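Local atomic coordinates of signal recognition particle 54 kDa protein (PDB entry 7EPK), a protein that is the SRP54 protein of an archaeal signal recognition particle, combining a helical bundle, a P-loop GTPase-type domain and a signal-peptide-binding-type domain in one chain. Residues Leu100-Thr112 / Phe232-Lys245. Sequence-based numbering, arbitrary orientation.
Sequences LLVGVQGSGKTTT and FHKSTPIGSIIVTK. With GDP (guanosine-5'-diphosphate), chain B.
T244, the last residue of strand 240-244, and K245 just after it meet the phosphate-binding loop beside the guanine nucleotide. T244 OG1 donates to S107 O at 2.5 Å, with a C=O...donor angle of 153° and the donor tilted from the carbonyl plane. A chi1 of 60° sets this hydroxyl between the backbone N and the carbonyl carbon. K245 gives a second, weak bond, NZ to G106 O at 3.2 Å, while NZ also donates to GDP O4'; its CG lies over one face of the guanine, and its backbone N reaches GDP O6 at 3.1 Å. Two residues earlier in the strand, I242 CG2 packs on T112 CG2, the two side chains running antiparallel alongside one another.

At the other end, F232, on helix 225-235, turns one ring face to G103 at the start of the loop. G103 CA sits 4.2 Å from the F232 ring centroid and 25° off the ring normal, a CH-pi contact over the face, whereas V104 CG1 meets the ring edge 3.8 Å from F232 CE2. Beside it, V102 CG2 touches I238 CD1 at 3.8 Å.

The loop between strand 97-102 and helix 109-122 is consistent with a Walker A P-loop: backbone amides grip the beta-phosphate of GDP, G106 N reaching O1B at 2.7 Å. K109 NZ turns back to G103 O, with T185 OG1 and A186 O as further acceptors. T244 OG1 has I217 O as another acceptor, so its one proton is probably shared or alternates between the two carbonyls. K245 bonds base and ribose and, weakly, the loop, which would link the nucleoside to the phosphate-binding backbone.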
loop_
_atom_site.group_PDB
_atom_site.type_symbol
_atom_site.label_atom_id
_atom_site.label_comp_id
_atom_site.label_asym_id
_atom_site.label_seq_id
_atom_site.Cartn_x
_atom_site.Cartn_y
_atom_site.Cartn_z
ATOM N N LEU A 100 -9.310 -8.773 -21.229
ATOM C CA LEU A 100 -10.742 -8.756 -21.620
ATOM C C LEU A 100 -11.545 -7.947 -20.605
ATOM O O LEU A 100 -11.737 -8.419 -19.480
ATOM C CB LEU A 100 -11.265 -10.190 -21.720
ATOM C CG LEU A 100 -12.750 -10.324 -22.076
ATOM C CD1 LEU A 100 -13.048 -9.693 -23.421
ATOM C CD2 LEU A 100 -13.195 -11.784 -22.059
ATOM N N LEU A 101 -12.081 -6.809 -21.025
ATOM C CA LEU A 101 -13.100 -6.045 -20.253
ATOM C C LEU A 101 -14.459 -6.785 -20.250
ATOM O O LEU A 101 -14.845 -7.404 -21.251
ATOM C CB LEU A 101 -13.195 -4.645 -20.872
ATOM C CG LEU A 101 -12.194 -3.629 -20.329
ATOM C CD1 LEU A 101 -10.882 -4.285 -19.924
ATOM C CD2 LEU A 101 -11.952 -2.509 -21.316
ATOM N N VAL A 102 -15.158 -6.787 -19.126
ATOM C CA VAL A 102 -16.532 -7.352 -19.020
ATOM C C VAL A 102 -17.287 -6.441 -18.058
ATOM O O VAL A 102 -16.630 -5.646 -17.375
ATOM C CB VAL A 102 -16.554 -8.838 -18.588
ATOM C CG1 VAL A 102 -15.812 -9.731 -19.574
ATOM C CG2 VAL A 102 -16.021 -9.069 -17.184
ATOM N N GLY A 103 -18.620 -6.512 -18.068
ATOM C CA GLY A 103 -19.500 -5.530 -17.404
ATOM C C GLY A 103 -20.722 -5.217 -18.246
ATOM O O GLY A 103 -20.720 -5.573 -19.424
ATOM N N VAL A 104 -21.720 -4.581 -17.625
ATOM C CA VAL A 104 -23.009 -4.147 -18.242
ATOM C C VAL A 104 -22.862 -2.726 -18.780
ATOM O O VAL A 104 -22.158 -1.888 -18.152
ATOM C CB VAL A 104 -24.196 -4.201 -17.259
ATOM C CG1 VAL A 104 -24.398 -5.594 -16.694
ATOM C CG2 VAL A 104 -24.060 -3.175 -16.142
ATOM N N GLN A 105 -23.623 -2.454 -19.841
ATOM C CA GLN A 105 -23.575 -1.196 -20.618
ATOM C C GLN A 105 -23.815 -0.047 -19.638
ATOM O O GLN A 105 -24.492 -0.262 -18.624
ATOM C CB GLN A 105 -24.581 -1.287 -21.762
ATOM C CG GLN A 105 -24.513 -0.133 -22.760
ATOM C CD GLN A 105 -25.284 -0.436 -24.026
ATOM O OE1 GLN A 105 -25.957 -1.461 -24.142
ATOM N NE2 GLN A 105 -25.173 0.451 -24.998
ATOM N N GLY A 106 -23.203 1.100 -19.901
ATOM C CA GLY A 106 -23.393 2.322 -19.104
ATOM C C GLY A 106 -22.380 2.470 -17.984
ATOM O O GLY A 106 -22.175 3.617 -17.579
ATOM N N SER A 107 -21.761 1.383 -17.504
ATOM C CA SER A 107 -20.905 1.386 -16.277
ATOM C C SER A 107 -19.619 2.201 -16.494
ATOM O O SER A 107 -19.125 2.780 -15.495
ATOM C CB SER A 107 -20.579 -0.017 -15.803
ATOM O OG SER A 107 -21.693 -0.602 -15.139
ATOM N N GLY A 108 -19.103 2.240 -17.735
ATOM C CA GLY A 108 -17.924 3.035 -18.131
ATOM C C GLY A 108 -16.834 2.212 -18.808
ATOM O O GLY A 108 -15.672 2.694 -18.825
ATOM N N LYS A 109 -17.199 1.062 -19.404
ATOM C CA LYS A 109 -16.269 0.021 -19.934
ATOM C C LYS A 109 -15.377 0.623 -21.025
ATOM O O LYS A 109 -14.157 0.550 -20.872
ATOM C CB LYS A 109 -17.037 -1.192 -20.467
ATOM C CG LYS A 109 -16.159 -2.410 -20.724
ATOM C CD LYS A 109 -16.855 -3.561 -21.450
ATOM C CE LYS A 109 -18.060 -4.098 -20.709
ATOM N NZ LYS A 109 -18.691 -5.230 -21.420
ATOM N N THR A 110 -15.970 1.206 -22.071
ATOM C CA THR A 110 -15.257 1.788 -23.247
ATOM C C THR A 110 -14.403 2.997 -22.798
ATOM O O THR A 110 -13.210 3.095 -23.142
ATOM C CB THR A 110 -16.272 2.168 -24.336
ATOM O OG1 THR A 110 -17.123 1.051 -24.638
ATOM C CG2 THR A 110 -15.592 2.700 -25.582
ATOM N N THR A 111 -14.983 3.892 -22.017
ATOM C CA THR A 111 -14.220 4.960 -21.317
ATOM C C THR A 111 -13.031 4.334 -20.539
ATOM O O THR A 111 -11.868 4.810 -20.681
ATOM C CB THR A 111 -15.169 5.819 -20.457
ATOM O OG1 THR A 111 -16.506 5.873 -20.992
ATOM C CG2 THR A 111 -14.631 7.227 -20.308
ATOM N N THR A 112 -13.272 3.280 -19.755
ATOM C CA THR A 112 -12.226 2.616 -18.933
ATOM C C THR A 112 -11.168 2.011 -19.861
ATOM O O THR A 112 -9.976 2.114 -19.533
ATOM C CB THR A 112 -12.820 1.603 -17.939
ATOM O OG1 THR A 112 -13.798 2.287 -17.148
ATOM C CG2 THR A 112 -11.780 0.973 -17.033
ATOM N N PHE A 232 -20.958 -12.631 -13.875
ATOM C CA PHE A 232 -19.833 -12.400 -14.814
ATOM C C PHE A 232 -18.689 -13.362 -14.496
ATOM O O PHE A 232 -18.020 -13.836 -15.431
ATOM C CB PHE A 232 -19.432 -10.927 -14.815
ATOM C CG PHE A 232 -20.240 -10.112 -15.790
ATOM C CD1 PHE A 232 -20.026 -10.236 -17.155
ATOM C CD2 PHE A 232 -21.231 -9.252 -15.347
ATOM C CE1 PHE A 232 -20.772 -9.491 -18.053
ATOM C CE2 PHE A 232 -21.969 -8.496 -16.244
ATOM C CZ PHE A 232 -21.736 -8.615 -17.596
ATOM N N HIS A 233 -18.502 -13.679 -13.221
ATOM C CA HIS A 233 -17.413 -14.568 -12.740
ATOM C C HIS A 233 -17.636 -16.000 -13.243
ATOM O O HIS A 233 -16.640 -16.748 -13.364
ATOM C CB HIS A 233 -17.317 -14.496 -11.212
ATOM C CG HIS A 233 -16.148 -15.219 -10.644
ATOM N ND1 HIS A 233 -14.972 -14.569 -10.338
ATOM C CD2 HIS A 233 -15.973 -16.522 -10.335
ATOM C CE1 HIS A 233 -14.124 -15.441 -9.837
ATOM N NE2 HIS A 233 -14.711 -16.646 -9.824
ATOM N N LYS A 234 -18.891 -16.373 -13.493
ATOM C CA LYS A 234 -19.271 -17.733 -13.942
ATOM C C LYS A 234 -18.755 -17.903 -15.368
ATOM O O LYS A 234 -18.056 -18.892 -15.617
ATOM C CB LYS A 234 -20.789 -17.917 -13.828
ATOM C CG LYS A 234 -21.301 -19.353 -13.801
ATOM C CD LYS A 234 -22.815 -19.452 -13.667
ATOM C CE LYS A 234 -23.272 -20.402 -12.576
ATOM N NZ LYS A 234 -24.558 -19.974 -11.974
ATOM N N SER A 235 -19.073 -16.953 -16.252
ATOM C CA SER A 235 -18.798 -17.013 -17.719
ATOM C C SER A 235 -17.304 -16.792 -17.992
ATOM O O SER A 235 -16.719 -17.556 -18.758
ATOM C CB SER A 235 -19.632 -16.003 -18.476
ATOM O OG SER A 235 -19.213 -14.679 -18.171
ATOM N N THR A 236 -16.729 -15.756 -17.386
ATOM C CA THR A 236 -15.307 -15.368 -17.522
ATOM C C THR A 236 -14.759 -15.078 -16.129
ATOM O O THR A 236 -14.930 -13.952 -15.638
ATOM C CB THR A 236 -15.173 -14.150 -18.441
ATOM O OG1 THR A 236 -15.937 -13.109 -17.835
ATOM C CG2 THR A 236 -15.663 -14.421 -19.847
ATOM N N PRO A 237 -14.160 -16.094 -15.446
ATOM C CA PRO A 237 -13.523 -15.889 -14.142
ATOM C C PRO A 237 -12.808 -14.536 -14.030
ATOM O O PRO A 237 -11.871 -14.317 -14.770
ATOM C CB PRO A 237 -12.538 -17.062 -14.072
ATOM C CG PRO A 237 -13.303 -18.182 -14.771
ATOM C CD PRO A 237 -14.118 -17.507 -15.866
ATOM N N ILE A 238 -13.285 -13.675 -13.128
ATOM C CA ILE A 238 -12.738 -12.307 -12.916
ATOM C C ILE A 238 -11.367 -12.394 -12.244
ATOM O O ILE A 238 -11.235 -13.145 -11.265
ATOM C CB ILE A 238 -13.662 -11.453 -12.039
ATOM C CG1 ILE A 238 -15.107 -11.404 -12.548
ATOM C CG2 ILE A 238 -13.041 -10.073 -11.864
ATOM C CD1 ILE A 238 -15.238 -11.043 -13.998
ATOM N N GLY A 239 -10.421 -11.586 -12.718
ATOM C CA GLY A 239 -9.052 -11.470 -12.192
ATOM C C GLY A 239 -8.780 -10.050 -11.752
ATOM O O GLY A 239 -7.873 -9.851 -10.934
ATOM N N SER A 240 -9.550 -9.088 -12.261
ATOM C CA SER A 240 -9.423 -7.657 -11.900
ATOM C C SER A 240 -10.805 -7.048 -11.641
ATOM O O SER A 240 -11.807 -7.590 -12.181
ATOM C CB SER A 240 -8.685 -6.919 -12.976
ATOM O OG SER A 240 -7.295 -7.174 -12.855
ATOM N N ILE A 241 -10.862 -5.979 -10.837
ATOM C CA ILE A 241 -12.059 -5.095 -10.736
ATOM C C ILE A 241 -11.590 -3.661 -10.905
ATOM O O ILE A 241 -10.575 -3.271 -10.314
ATOM C CB ILE A 241 -12.842 -5.281 -9.423
ATOM C CG1 ILE A 241 -13.514 -6.658 -9.386
ATOM C CG2 ILE A 241 -13.848 -4.154 -9.229
ATOM C CD1 ILE A 241 -14.133 -7.028 -8.067
ATOM N N ILE A 242 -12.324 -2.912 -11.712
ATOM C CA ILE A 242 -12.051 -1.481 -11.979
ATOM C C ILE A 242 -13.340 -0.775 -11.599
ATOM O O ILE A 242 -14.394 -1.236 -12.047
ATOM C CB ILE A 242 -11.638 -1.242 -13.444
ATOM C CG1 ILE A 242 -10.360 -2.008 -13.795
ATOM C CG2 ILE A 242 -11.500 0.248 -13.687
ATOM C CD1 ILE A 242 -9.907 -1.899 -15.235
ATOM N N VAL A 243 -13.261 0.250 -10.756
ATOM C CA VAL A 243 -14.474 0.925 -10.228
ATOM C C VAL A 243 -14.534 2.335 -10.818
ATOM O O VAL A 243 -13.592 3.124 -10.562
ATOM C CB VAL A 243 -14.506 0.910 -8.689
ATOM C CG1 VAL A 243 -15.753 1.589 -8.150
ATOM C CG2 VAL A 243 -14.428 -0.506 -8.149
ATOM N N THR A 244 -15.611 2.611 -11.565
ATOM C CA THR A 244 -15.862 3.873 -12.308
ATOM C C THR A 244 -16.821 4.787 -11.530
ATOM O O THR A 244 -17.588 4.267 -10.702
ATOM C CB THR A 244 -16.459 3.563 -13.685
ATOM O OG1 THR A 244 -17.682 2.864 -13.451
ATOM C CG2 THR A 244 -15.527 2.752 -14.557
ATOM N N LYS A 245 -16.803 6.092 -11.830
ATOM C CA LYS A 245 -17.747 7.110 -11.295
ATOM C C LYS A 245 -17.510 7.285 -9.784
ATOM O O LYS A 245 -18.469 7.153 -8.982
ATOM C CB LYS A 245 -19.183 6.714 -11.648
ATOM C CG LYS A 245 -19.461 6.610 -13.142
ATOM C CD LYS A 245 -20.924 6.422 -13.462
ATOM C CE LYS A 245 -21.284 6.841 -14.872
ATOM N NZ LYS A 245 -20.702 5.908 -15.861
HETATM P PB GDP B . -20.093 1.312 -21.455
HETATM O O1B GDP B . -21.470 1.075 -22.036
HETATM O O2B GDP B . -19.836 0.386 -20.281
HETATM O O3B GDP B . -18.953 1.314 -22.461
HETATM O O3A GDP B . -20.039 2.796 -20.838
HETATM P PA GDP B . -19.371 4.090 -21.565
HETATM O O1A GDP B . -20.126 4.253 -22.877
HETATM O O2A GDP B . -17.864 4.091 -21.469
HETATM O "O5'" GDP B . -19.771 5.340 -20.648
HETATM C "C5'" GDP B . -21.095 5.507 -20.107
HETATM C "C4'" GDP B . -21.106 6.823 -19.349
HETATM O "O4'" GDP B . -20.250 6.704 -18.204
HETATM C "C3'" GDP B . -20.527 7.953 -20.196
HETATM O "O3'" GDP B . -21.373 9.095 -20.095
HETATM C "C2'" GDP B . -19.136 8.210 -19.632
HETATM O "O2'" GDP B . -18.747 9.575 -19.836
HETATM C "C1'" GDP B . -19.317 7.808 -18.159
HETATM N N9 GDP B . -18.112 7.449 -17.318
HETATM C C8 GDP B . -17.265 6.411 -17.473
HETATM N N7 GDP B . -16.311 6.382 -16.501
HETATM C C5 GDP B . -16.564 7.405 -15.685
HETATM C C6 GDP B . -15.954 7.944 -14.467
HETATM O O6 GDP B . -14.942 7.410 -13.982
HETATM N N1 GDP B . -16.494 9.036 -13.914
HETATM C C2 GDP B . -17.578 9.645 -14.436
HETATM N N2 GDP B . -18.076 10.742 -13.812
HETATM N N3 GDP B . -18.195 9.199 -15.562
HETATM C C4 GDP B . -17.735 8.103 -16.216
#